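Local coordinates for protein alcohol oxidase (Myceliophthora thermophila, PDB 6F74) that binds FAD and probably works as a secreted flavoprotein oxidase of the vanillyl-alcohol oxidase (VAO) type, oxidising its substrate at the expense of oxygen, at residues 39-48 with 140-150; 257-267 with 282-290. All coordinates share one frame; numbering follows the deposited sequence.

Contact 1. Residues 39-48 with 140-150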
loop_
_atom_site.group_PDB
_atom_site.type_symbol
_atom_site.label_atom_id
_atom_site.label_comp_id
_atom_site.label_asym_id
_atom_site.label_seq_id
_atom_site.Cartn_x
_atom_site.Cartn_y
_atom_site.Cartn_z
ATOM N N TRP A 39 -14.128 9.783 -29.164
ATOM C CA TRP A 39 -14.507 10.218 -27.821
ATOM C C TRP A 39 -15.933 10.723 -27.860
ATOM O O TRP A 39 -16.257 11.513 -28.719
ATOM C CB TRP A 39 -13.554 11.306 -27.326
ATOM C CG TRP A 39 -13.719 11.697 -25.890
ATOM C CD1 TRP A 39 -14.325 12.814 -25.418
ATOM C CD2 TRP A 39 -13.236 10.977 -24.736
ATOM N NE1 TRP A 39 -14.274 12.845 -24.049
ATOM C CE2 TRP A 39 -13.619 11.725 -23.598
ATOM C CE3 TRP A 39 -12.532 9.766 -24.559
ATOM C CZ2 TRP A 39 -13.321 11.318 -22.297
ATOM C CZ3 TRP A 39 -12.230 9.351 -23.274
ATOM C CH2 TRP A 39 -12.632 10.125 -22.143
ATOM N N PRO A 40 -16.800 10.265 -26.941
ATOM C CA PRO A 40 -18.184 10.767 -26.931
ATOM C C PRO A 40 -18.275 12.292 -26.773
ATOM O O PRO A 40 -17.513 12.855 -25.991
ATOM C CB PRO A 40 -18.807 10.057 -25.725
ATOM C CG PRO A 40 -17.926 8.902 -25.436
ATOM C CD PRO A 40 -16.548 9.323 -25.843
ATOM N N ASP A 41 -19.186 12.935 -27.518
ATOM C CA ASP A 41 -19.334 14.406 -27.478
ATOM C C ASP A 41 -20.105 14.838 -26.230
ATOM O O ASP A 41 -20.570 13.994 -25.467
ATOM C CB ASP A 41 -19.967 14.968 -28.781
ATOM C CG ASP A 41 -21.426 14.574 -28.976
ATOM O OD1 ASP A 41 -22.053 14.017 -28.063
ATOM O OD2 ASP A 41 -21.953 14.841 -30.059
ATOM N N ASN A 42 -20.236 16.142 -26.014
ATOM C CA ASN A 42 -20.800 16.639 -24.769
ATOM C C ASN A 42 -22.213 16.096 -24.493
ATOM O O ASN A 42 -22.526 15.753 -23.359
ATOM C CB ASN A 42 -20.746 18.175 -24.703
ATOM C CG ASN A 42 -19.302 18.732 -24.703
ATOM O OD1 ASN A 42 -19.025 19.723 -25.376
ATOM N ND2 ASN A 42 -18.379 18.115 -23.934
ATOM N N SER A 43 -23.036 15.952 -25.536
ATOM C CA SER A 43 -24.408 15.457 -25.366
ATOM C C SER A 43 -24.456 14.021 -24.819
ATOM O O SER A 43 -25.325 13.675 -24.003
ATOM C CB SER A 43 -25.173 15.551 -26.692
ATOM O OG SER A 43 -24.681 14.593 -27.623
ATOM N N VAL A 44 -23.512 13.183 -25.256
ATOM C CA VAL A 44 -23.458 11.792 -24.809
ATOM C C VAL A 44 -23.096 11.738 -23.329
ATOM O O VAL A 44 -23.722 11.012 -22.572
ATOM C CB VAL A 44 -22.489 10.934 -25.672
ATOM C CG1 VAL A 44 -22.308 9.516 -25.086
ATOM C CG2 VAL A 44 -23.011 10.862 -27.106
ATOM N N TRP A 45 -22.103 12.516 -22.917
ATOM C CA TRP A 45 -21.717 12.587 -21.504
ATOM C C TRP A 45 -22.844 13.119 -20.635
ATOM O O TRP A 45 -23.077 12.613 -19.518
ATOM C CB TRP A 45 -20.454 13.432 -21.317
ATOM C CG TRP A 45 -19.196 12.767 -21.846
ATOM C CD1 TRP A 45 -18.503 13.115 -22.958
ATOM C CD2 TRP A 45 -18.493 11.668 -21.266
ATOM N NE1 TRP A 45 -17.406 12.295 -23.125
ATOM C CE2 TRP A 45 -17.374 11.397 -22.091
ATOM C CE3 TRP A 45 -18.687 10.878 -20.119
ATOM C CZ2 TRP A 45 -16.470 10.362 -21.819
ATOM C CZ3 TRP A 45 -17.777 9.862 -19.846
ATOM C CH2 TRP A 45 -16.683 9.617 -20.700
ATOM N N GLU A 46 -23.548 14.141 -21.138
ATOM C CA GLU A 46 -24.653 14.733 -20.411
ATOM C C GLU A 46 -25.814 13.726 -20.204
ATOM O O GLU A 46 -26.354 13.605 -19.108
ATOM C CB GLU A 46 -25.111 15.974 -21.167
ATOM C CG GLU A 46 -26.214 16.823 -20.524
ATOM C CD GLU A 46 -26.486 18.075 -21.345
ATOM O OE1 GLU A 46 -25.498 18.578 -21.995
ATOM O OE2 GLU A 46 -27.671 18.554 -21.383
ATOM N N ALA A 47 -26.146 12.977 -21.255
ATOM C CA ALA A 47 -27.142 11.894 -21.155
ATOM C C ALA A 47 -26.718 10.792 -20.164
ATOM O O ALA A 47 -27.552 10.202 -19.480
ATOM C CB ALA A 47 -27.425 11.291 -22.530
ATOM N N PHE A 48 -25.419 10.522 -20.094
ATOM C CA PHE A 48 -24.883 9.529 -19.154
ATOM C C PHE A 48 -25.001 10.061 -17.708
ATOM O O PHE A 48 -25.386 9.318 -16.776
ATOM C CB PHE A 48 -23.447 9.143 -19.580
ATOM C CG PHE A 48 -22.741 8.185 -18.645
ATOM C CD1 PHE A 48 -23.364 7.054 -18.142
ATOM C CD2 PHE A 48 -21.409 8.432 -18.267
ATOM C CE1 PHE A 48 -22.692 6.188 -17.276
ATOM C CE2 PHE A 48 -20.733 7.568 -17.419
ATOM C CZ PHE A 48 -21.390 6.442 -16.911
ATOM N N LEU A 140 -23.594 0.776 -14.695
ATOM C CA LEU A 140 -23.687 1.743 -15.785
ATOM C C LEU A 140 -22.301 2.295 -16.210
ATOM O O LEU A 140 -22.057 2.546 -17.399
ATOM C CB LEU A 140 -24.621 2.908 -15.421
ATOM C CG LEU A 140 -26.122 2.625 -15.301
ATOM C CD1 LEU A 140 -26.816 3.689 -14.457
ATOM C CD2 LEU A 140 -26.768 2.526 -16.691
ATOM N N THR A 141 -21.406 2.454 -15.237
ATOM C CA THR A 141 -20.078 2.957 -15.505
ATOM C C THR A 141 -19.270 1.917 -16.254
ATOM O O THR A 141 -18.700 2.220 -17.299
ATOM C CB THR A 141 -19.384 3.399 -14.215
ATOM O OG1 THR A 141 -20.227 4.318 -13.554
ATOM C CG2 THR A 141 -18.000 4.050 -14.494
ATOM N N LEU A 142 -19.271 0.688 -15.744
ATOM C CA LEU A 142 -18.641 -0.420 -16.423
ATOM C C LEU A 142 -19.129 -0.487 -17.869
ATOM O O LEU A 142 -18.309 -0.444 -18.797
ATOM C CB LEU A 142 -18.918 -1.741 -15.708
ATOM C CG LEU A 142 -18.436 -3.035 -16.386
ATOM C CD1 LEU A 142 -16.930 -3.044 -16.611
ATOM C CD2 LEU A 142 -18.836 -4.239 -15.577
ATOM N N ASN A 143 -20.448 -0.563 -18.047
ATOM C CA ASN A 143 -21.039 -0.711 -19.376
ATOM C C ASN A 143 -20.683 0.440 -20.329
ATOM O O ASN A 143 -20.343 0.199 -21.487
ATOM C CB ASN A 143 -22.579 -0.859 -19.289
ATOM C CG ASN A 143 -23.030 -2.207 -18.741
ATOM O OD1 ASN A 143 -22.228 -3.094 -18.519
ATOM N ND2 ASN A 143 -24.343 -2.369 -18.539
ATOM N N PHE A 144 -20.770 1.670 -19.849
ATOM C CA PHE A 144 -20.419 2.846 -20.656
ATOM C C PHE A 144 -18.934 2.795 -21.101
ATOM O O PHE A 144 -18.634 3.098 -22.237
ATOM C CB PHE A 144 -20.751 4.148 -19.889
ATOM C CG PHE A 144 -20.569 5.409 -20.689
ATOM C CD1 PHE A 144 -19.290 5.964 -20.866
ATOM C CD2 PHE A 144 -21.653 6.053 -21.257
ATOM C CE1 PHE A 144 -19.114 7.122 -21.580
ATOM C CE2 PHE A 144 -21.483 7.210 -21.992
ATOM C CZ PHE A 144 -20.207 7.752 -22.148
ATOM N N ALA A 145 -18.022 2.397 -20.215
ATOM C CA ALA A 145 -16.580 2.314 -20.544
ATOM C C ALA A 145 -16.347 1.339 -21.676
ATOM O O ALA A 145 -15.638 1.635 -22.643
ATOM C CB ALA A 145 -15.782 1.867 -19.332
ATOM N N LYS A 146 -16.953 0.158 -21.537
ATOM C CA LYS A 146 -16.854 -0.892 -22.551
ATOM C C LYS A 146 -17.536 -0.464 -23.851
ATOM O O LYS A 146 -17.001 -0.656 -24.919
ATOM C CB LYS A 146 -17.494 -2.206 -22.054
ATOM C CG LYS A 146 -16.827 -2.869 -20.864
ATOM C CD LYS A 146 -17.336 -4.292 -20.659
ATOM C CE LYS A 146 -18.803 -4.356 -20.288
ATOM N NZ LYS A 146 -19.280 -5.740 -20.153
ATOM N N GLN A 147 -18.707 0.139 -23.751
ATOM C CA GLN A 147 -19.445 0.561 -24.931
ATOM C C GLN A 147 -18.671 1.597 -25.762
ATOM O O GLN A 147 -18.598 1.453 -27.002
ATOM C CB GLN A 147 -20.796 1.146 -24.550
ATOM C CG GLN A 147 -21.677 1.432 -25.775
ATOM C CD GLN A 147 -22.975 2.058 -25.430
ATOM O OE1 GLN A 147 -23.315 2.194 -24.269
ATOM N NE2 GLN A 147 -23.740 2.404 -26.449
ATOM N N HIS A 148 -18.079 2.598 -25.093
ATOM C CA HIS A 148 -17.340 3.632 -25.792
ATOM C C HIS A 148 -15.832 3.399 -25.848
ATOM O O HIS A 148 -15.080 4.300 -26.238
ATOM C CB HIS A 148 -17.692 5.021 -25.261
ATOM C CG HIS A 148 -19.154 5.330 -25.324
ATOM N ND1 HIS A 148 -19.796 5.796 -26.459
ATOM C CD2 HIS A 148 -20.111 5.211 -24.373
ATOM C CE1 HIS A 148 -21.080 5.981 -26.196
ATOM N NE2 HIS A 148 -21.296 5.660 -24.930
ATOM N N ASN A 149 -15.408 2.175 -25.516
ATOM C CA ASN A 149 -14.009 1.760 -25.533
ATOM C C ASN A 149 -13.102 2.739 -24.804
ATOM O O ASN A 149 -12.034 3.142 -25.305
ATOM C CB ASN A 149 -13.578 1.517 -26.988
ATOM C CG ASN A 149 -12.103 1.192 -27.128
ATOM O OD1 ASN A 149 -11.564 0.361 -26.395
ATOM N ND2 ASN A 149 -11.447 1.838 -28.083
ATOM N N ILE A 150 -13.558 3.160 -23.637
ATOM C CA ILE A 150 -12.851 4.124 -22.809
ATOM C C ILE A 150 -12.247 3.328 -21.648
ATOM O O ILE A 150 -12.934 2.461 -21.046
ATOM C CB ILE A 150 -13.813 5.207 -22.260
ATOM C CG1 ILE A 150 -14.386 6.037 -23.399
ATOM C CG2 ILE A 150 -13.123 6.112 -21.250
ATOM C CD1 ILE A 150 -15.224 7.234 -22.952
#

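Contact 2. Residues 257-267 with 282-290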
loop_
_atom_site.group_PDB
_atom_site.type_symbol
_atom_site.label_atom_id
_atom_site.label_comp_id
_atom_site.label_asym_id
_atom_site.label_seq_id
_atom_site.Cartn_x
_atom_site.Cartn_y
_atom_site.Cartn_z
ATOM N N ALA A 257 -4.545 -10.343 3.145
ATOM C CA ALA A 257 -5.032 -11.258 2.101
ATOM C C ALA A 257 -5.604 -12.522 2.674
ATOM O O ALA A 257 -6.583 -13.038 2.155
ATOM C CB ALA A 257 -3.931 -11.606 1.132
ATOM N N ASP A 258 -4.995 -13.031 3.734
ATOM C CA ASP A 258 -5.468 -14.254 4.368
ATOM C C ASP A 258 -6.608 -14.082 5.364
ATOM O O ASP A 258 -7.134 -15.063 5.837
ATOM C CB ASP A 258 -4.277 -15.017 4.982
ATOM C CG ASP A 258 -3.385 -15.656 3.926
ATOM O OD1 ASP A 258 -3.857 -15.865 2.768
ATOM O OD2 ASP A 258 -2.228 -15.967 4.272
ATOM N N GLN A 259 -6.984 -12.841 5.652
ATOM C CA GLN A 259 -8.199 -12.554 6.414
ATOM C C GLN A 259 -9.458 -12.705 5.579
ATOM O O GLN A 259 -10.532 -12.926 6.120
ATOM C CB GLN A 259 -8.140 -11.151 7.024
ATOM C CG GLN A 259 -6.916 -10.883 7.900
ATOM C CD GLN A 259 -6.728 -11.864 9.021
ATOM O OE1 GLN A 259 -7.673 -12.407 9.551
ATOM N NE2 GLN A 259 -5.485 -12.040 9.431
ATOM N N VAL A 260 -9.323 -12.627 4.261
ATOM C CA VAL A 260 -10.477 -12.596 3.370
ATOM C C VAL A 260 -11.100 -13.990 3.291
ATOM O O VAL A 260 -10.469 -14.938 2.848
ATOM C CB VAL A 260 -10.109 -12.094 1.956
ATOM C CG1 VAL A 260 -11.353 -11.986 1.070
ATOM C CG2 VAL A 260 -9.419 -10.739 2.015
ATOM N N LEU A 261 -12.356 -14.081 3.716
ATOM C CA LEU A 261 -13.115 -15.336 3.716
ATOM C C LEU A 261 -13.916 -15.544 2.442
ATOM O O LEU A 261 -14.088 -16.684 1.986
ATOM C CB LEU A 261 -14.070 -15.339 4.891
ATOM C CG LEU A 261 -13.385 -15.423 6.254
ATOM C CD1 LEU A 261 -14.342 -14.969 7.347
ATOM C CD2 LEU A 261 -12.842 -16.851 6.483
ATOM N N GLU A 262 -14.443 -14.443 1.912
ATOM C CA GLU A 262 -15.156 -14.413 0.649
ATOM C C GLU A 262 -15.317 -12.989 0.165
ATOM O O GLU A 262 -15.018 -12.034 0.908
ATOM C CB GLU A 262 -16.542 -15.080 0.773
ATOM C CG GLU A 262 -17.547 -14.446 1.691
ATOM C CD GLU A 262 -18.797 -15.299 1.820
ATOM O OE1 GLU A 262 -18.672 -16.489 2.143
ATOM O OE2 GLU A 262 -19.917 -14.793 1.552
ATOM N N ALA A 263 -15.780 -12.857 -1.081
ATOM C CA ALA A 263 -16.040 -11.558 -1.687
ATOM C C ALA A 263 -17.235 -11.650 -2.649
ATOM O O ALA A 263 -17.521 -12.710 -3.190
ATOM C CB ALA A 263 -14.796 -11.064 -2.429
ATOM N N GLN A 264 -17.897 -10.519 -2.855
ATOM C CA GLN A 264 -18.790 -10.332 -3.976
ATOM C C GLN A 264 -18.019 -9.456 -4.950
ATOM O O GLN A 264 -17.411 -8.466 -4.547
ATOM C CB GLN A 264 -20.073 -9.636 -3.548
ATOM C CG GLN A 264 -20.989 -10.432 -2.610
ATOM C CD GLN A 264 -21.517 -11.675 -3.254
ATOM O OE1 GLN A 264 -22.091 -11.634 -4.332
ATOM N NE2 GLN A 264 -21.327 -12.800 -2.600
ATOM N N ILE A 265 -18.029 -9.870 -6.220
ATOM C CA ILE A 265 -17.241 -9.251 -7.257
ATOM C C ILE A 265 -18.062 -9.151 -8.529
ATOM O O ILE A 265 -18.665 -10.150 -8.952
ATOM C CB ILE A 265 -15.970 -10.067 -7.568
ATOM C CG1 ILE A 265 -15.107 -10.218 -6.305
ATOM C CG2 ILE A 265 -15.152 -9.369 -8.643
ATOM C CD1 ILE A 265 -13.887 -11.098 -6.466
ATOM N N MET A 266 -18.071 -7.958 -9.128
ATOM C CA MET A 266 -18.669 -7.733 -10.441
ATOM C C MET A 266 -17.586 -7.932 -11.502
ATOM O O MET A 266 -16.563 -7.232 -11.528
ATOM C CB MET A 266 -19.282 -6.339 -10.536
ATOM C CG MET A 266 -19.926 -6.035 -11.894
ATOM S SD MET A 266 -20.768 -4.415 -12.034
ATOM C CE MET A 266 -21.780 -4.437 -10.568
ATOM N N LEU A 267 -17.814 -8.906 -12.371
ATOM C CA LEU A 267 -16.842 -9.239 -13.403
ATOM C C LEU A 267 -16.946 -8.238 -14.542
ATOM O O LEU A 267 -17.914 -7.475 -14.602
ATOM C CB LEU A 267 -17.065 -10.674 -13.908
ATOM C CG LEU A 267 -17.079 -11.804 -12.870
ATOM C CD1 LEU A 267 -17.324 -13.151 -13.532
ATOM C CD2 LEU A 267 -15.790 -11.851 -12.079
ATOM N N ASP A 282 -10.586 -20.091 -8.011
ATOM C CA ASP A 282 -9.435 -19.521 -8.735
ATOM C C ASP A 282 -9.440 -18.001 -8.708
ATOM O O ASP A 282 -8.374 -17.375 -8.595
ATOM C CB ASP A 282 -9.299 -20.071 -10.171
ATOM C CG ASP A 282 -10.567 -19.910 -11.023
ATOM O OD1 ASP A 282 -11.640 -19.582 -10.486
ATOM O OD2 ASP A 282 -10.499 -20.150 -12.260
ATOM N N LEU A 283 -10.631 -17.402 -8.817
ATOM C CA LEU A 283 -10.763 -15.952 -8.641
ATOM C C LEU A 283 -10.463 -15.520 -7.192
ATOM O O LEU A 283 -9.882 -14.467 -6.967
ATOM C CB LEU A 283 -12.147 -15.479 -9.086
ATOM C CG LEU A 283 -12.577 -14.024 -8.833
ATOM C CD1 LEU A 283 -11.738 -13.001 -9.558
ATOM C CD2 LEU A 283 -14.044 -13.898 -9.222
ATOM N N PHE A 284 -10.908 -16.326 -6.230
ATOM C CA PHE A 284 -10.752 -16.049 -4.806
ATOM C C PHE A 284 -9.269 -16.034 -4.413
ATOM O O PHE A 284 -8.807 -15.160 -3.659
ATOM C CB PHE A 284 -11.545 -17.120 -4.053
ATOM C CG PHE A 284 -11.460 -17.039 -2.561
ATOM C CD1 PHE A 284 -11.791 -15.872 -1.898
ATOM C CD2 PHE A 284 -11.137 -18.173 -1.813
ATOM C CE1 PHE A 284 -11.767 -15.827 -0.513
ATOM C CE2 PHE A 284 -11.110 -18.136 -0.434
ATOM C CZ PHE A 284 -11.423 -16.960 0.229
ATOM N N ARG A 285 -8.533 -17.001 -4.963
ATOM C CA ARG A 285 -7.103 -17.088 -4.776
ATOM C C ARG A 285 -6.384 -15.895 -5.405
ATOM O O ARG A 285 -5.520 -15.302 -4.776
ATOM C CB ARG A 285 -6.553 -18.402 -5.339
ATOM C CG ARG A 285 -5.043 -18.555 -5.098
ATOM C CD ARG A 285 -4.432 -19.858 -5.617
ATOM N NE ARG A 285 -4.820 -20.190 -7.003
ATOM C CZ ARG A 285 -5.519 -21.257 -7.389
ATOM N NH1 ARG A 285 -5.989 -22.127 -6.482
ATOM N NH2 ARG A 285 -5.835 -21.394 -8.680
ATOM N N ALA A 286 -6.749 -15.553 -6.628
ATOM C CA ALA A 286 -6.143 -14.410 -7.334
ATOM C C ALA A 286 -6.244 -13.083 -6.561
ATOM O O ALA A 286 -5.258 -12.343 -6.445
ATOM C CB ALA A 286 -6.778 -14.262 -8.698
ATOM N N ILE A 287 -7.424 -12.784 -6.030
ATOM C CA ILE A 287 -7.594 -11.524 -5.266
ATOM C C ILE A 287 -6.920 -11.524 -3.900
ATOM O O ILE A 287 -6.773 -10.464 -3.297
ATOM C CB ILE A 287 -9.065 -11.089 -5.111
ATOM C CG1 ILE A 287 -9.896 -12.100 -4.308
ATOM C CG2 ILE A 287 -9.686 -10.884 -6.479
ATOM C CD1 ILE A 287 -11.126 -11.461 -3.658
ATOM N N ARG A 288 -6.544 -12.708 -3.406
ATOM C CA ARG A 288 -5.837 -12.847 -2.135
ATOM C C ARG A 288 -4.335 -12.998 -2.354
ATOM O O ARG A 288 -3.742 -14.019 -2.010
ATOM C CB ARG A 288 -6.406 -14.053 -1.376
ATOM C CG ARG A 288 -7.809 -13.828 -0.829
ATOM C CD ARG A 288 -8.343 -15.049 -0.105
ATOM N NE ARG A 288 -7.401 -15.542 0.920
ATOM C CZ ARG A 288 -7.347 -16.790 1.387
ATOM N NH1 ARG A 288 -8.182 -17.727 0.961
ATOM N NH2 ARG A 288 -6.434 -17.125 2.295
ATOM N N GLY A 289 -3.713 -11.966 -2.915
ATOM C CA GLY A 289 -2.258 -11.940 -3.159
ATOM C C GLY A 289 -1.812 -11.657 -4.589
ATOM O O GLY A 289 -0.632 -11.365 -4.823
ATOM N N GLY A 290 -2.729 -11.727 -5.549
ATOM C CA GLY A 290 -2.406 -11.503 -6.954
ATOM C C GLY A 290 -2.672 -10.119 -7.470
ATOM O O GLY A 290 -2.695 -9.920 -8.671
#

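Contact 1. Residues 39-48 with 140-150
Phe48 and Phe144 form an offset stack between helices 42-52 and 135-147, their centroids 4.1 Å apart and their planes turned by 12°. The segments 42-48 and 140-147 run nearly antiparallel, at 160°, and the gap between them is spanned by side chains without a cross-segment hydrogen bond. Phe144 can be followed outward. Its CB sits over the face of the Phe48 ring in a CH-pi contact. With CG anti to the backbone N (chi1 -174°), the ring extends from its helix toward helix 42-52, and CD2 comes 3.5 Å from Phe48 CG. CE2, on the same side of the ring, meets Phe48 CB, and Val44 CG1 lies at this edge. Across the ring, CE1 reaches Trp45 CZ3 at 3.5 Å, the two planes oblique to each other, and CZ at the tip lies near both Trp45 CZ3 and Val44 CG1. His148 CD2, one helical turn on, covers the Phe144 face opposite Phe48. Replacing Phe48 by an alanine would probably leave the Phe144 face it stacks on uncovered and open a gap next to Leu140 and Thr141. Beside the aromatic cluster, Pro40 CG rests over the imidazole face of His148, 4.1 Å from its centroid. Ile150 CD1 touches both indoles, over the face of Trp39 and 3.6 Å from Trp45 CZ2. Ile150 N bonds to Ala145 O in the Schellman motif that ends helix 135-147, with Asn149 as the C-prime residue, while Asp41 OD1 caps helix 42-52 by accepting from Val44 N. The two helices lie side by side on the mixed sheet of the FAD-binding domain: Thr141, Phe144 and Ile150 touch Leu171 of strand 171-174, Phe48 packs on Val130, and Trp45 stacks on Tyr128 of strand 128-131.

Contact 2. Residues 257-267 with 282-290
Strand 260-266 crosses helix 282-287 at 108°, the axes 9.4 Å apart at closest approach, and the backbone at Ala257 lies beside Arg288, just past the helix. This is helix-on-sheet packing in the FAD-binding domain of a VAO-type oxidase, the strand belonging to an antiparallel sheet between strands 272-276 and 296-306. Ile265 CD1 reaches tip to tip toward Leu283 CD2, at 3.9 Å, and toward Ile287 CD1, which also touches Ala263 CB. Leu267 CD2 extends this apolar row along Leu283. Farther back along the strand, the Phe284 ring, with CG anti to the backbone N (chi1 178°), brings CZ within 3.2 Å of Leu261 O and near Val260 O. Arg288 CD packs over a face of this ring. Its guanidinium, with Val260 O over one face, is gripped at the edge: NE donates to Ala257 O at 2.9 Å, NH2 forms a salt bridge with Asp484, and NH1 hydrogen bonds to Ser486. Buried Asp258 also hydrogen bonds through OD1 to Ser487 OG and through OD2 forms a salt bridge with Arg494, which probably steadies its negative charge. In the hydrogen-bonded salt bridge between the segments, Arg288 NH2 donates to Asp258 OD1 at 2.9 Å from above the carboxylate plane, the two flat groups 79° apart.

In the fold
Contact 1 (39-48 with 140-150) closes before contact 2 (257-267 with 282-290) begins, and their centres lie 29 Å apart. Both involve the FAD-binding domain but serve different sheets: contact 1 lies on the mixed sheet of strands 57-59, 128-131, 171-174 and 152-155, contact 2 on the antiparallel sheet containing strand 260-266. They meet where Leu142 CD2 of helix 135-147 packs 3.5 Å from Leu267 O in segment 257-267. The bound FAD lies about 7 Å from the Ile265 side chain and about 12 Å from that of Thr141, so contact 2 lies closer to the cofactor than contact 1.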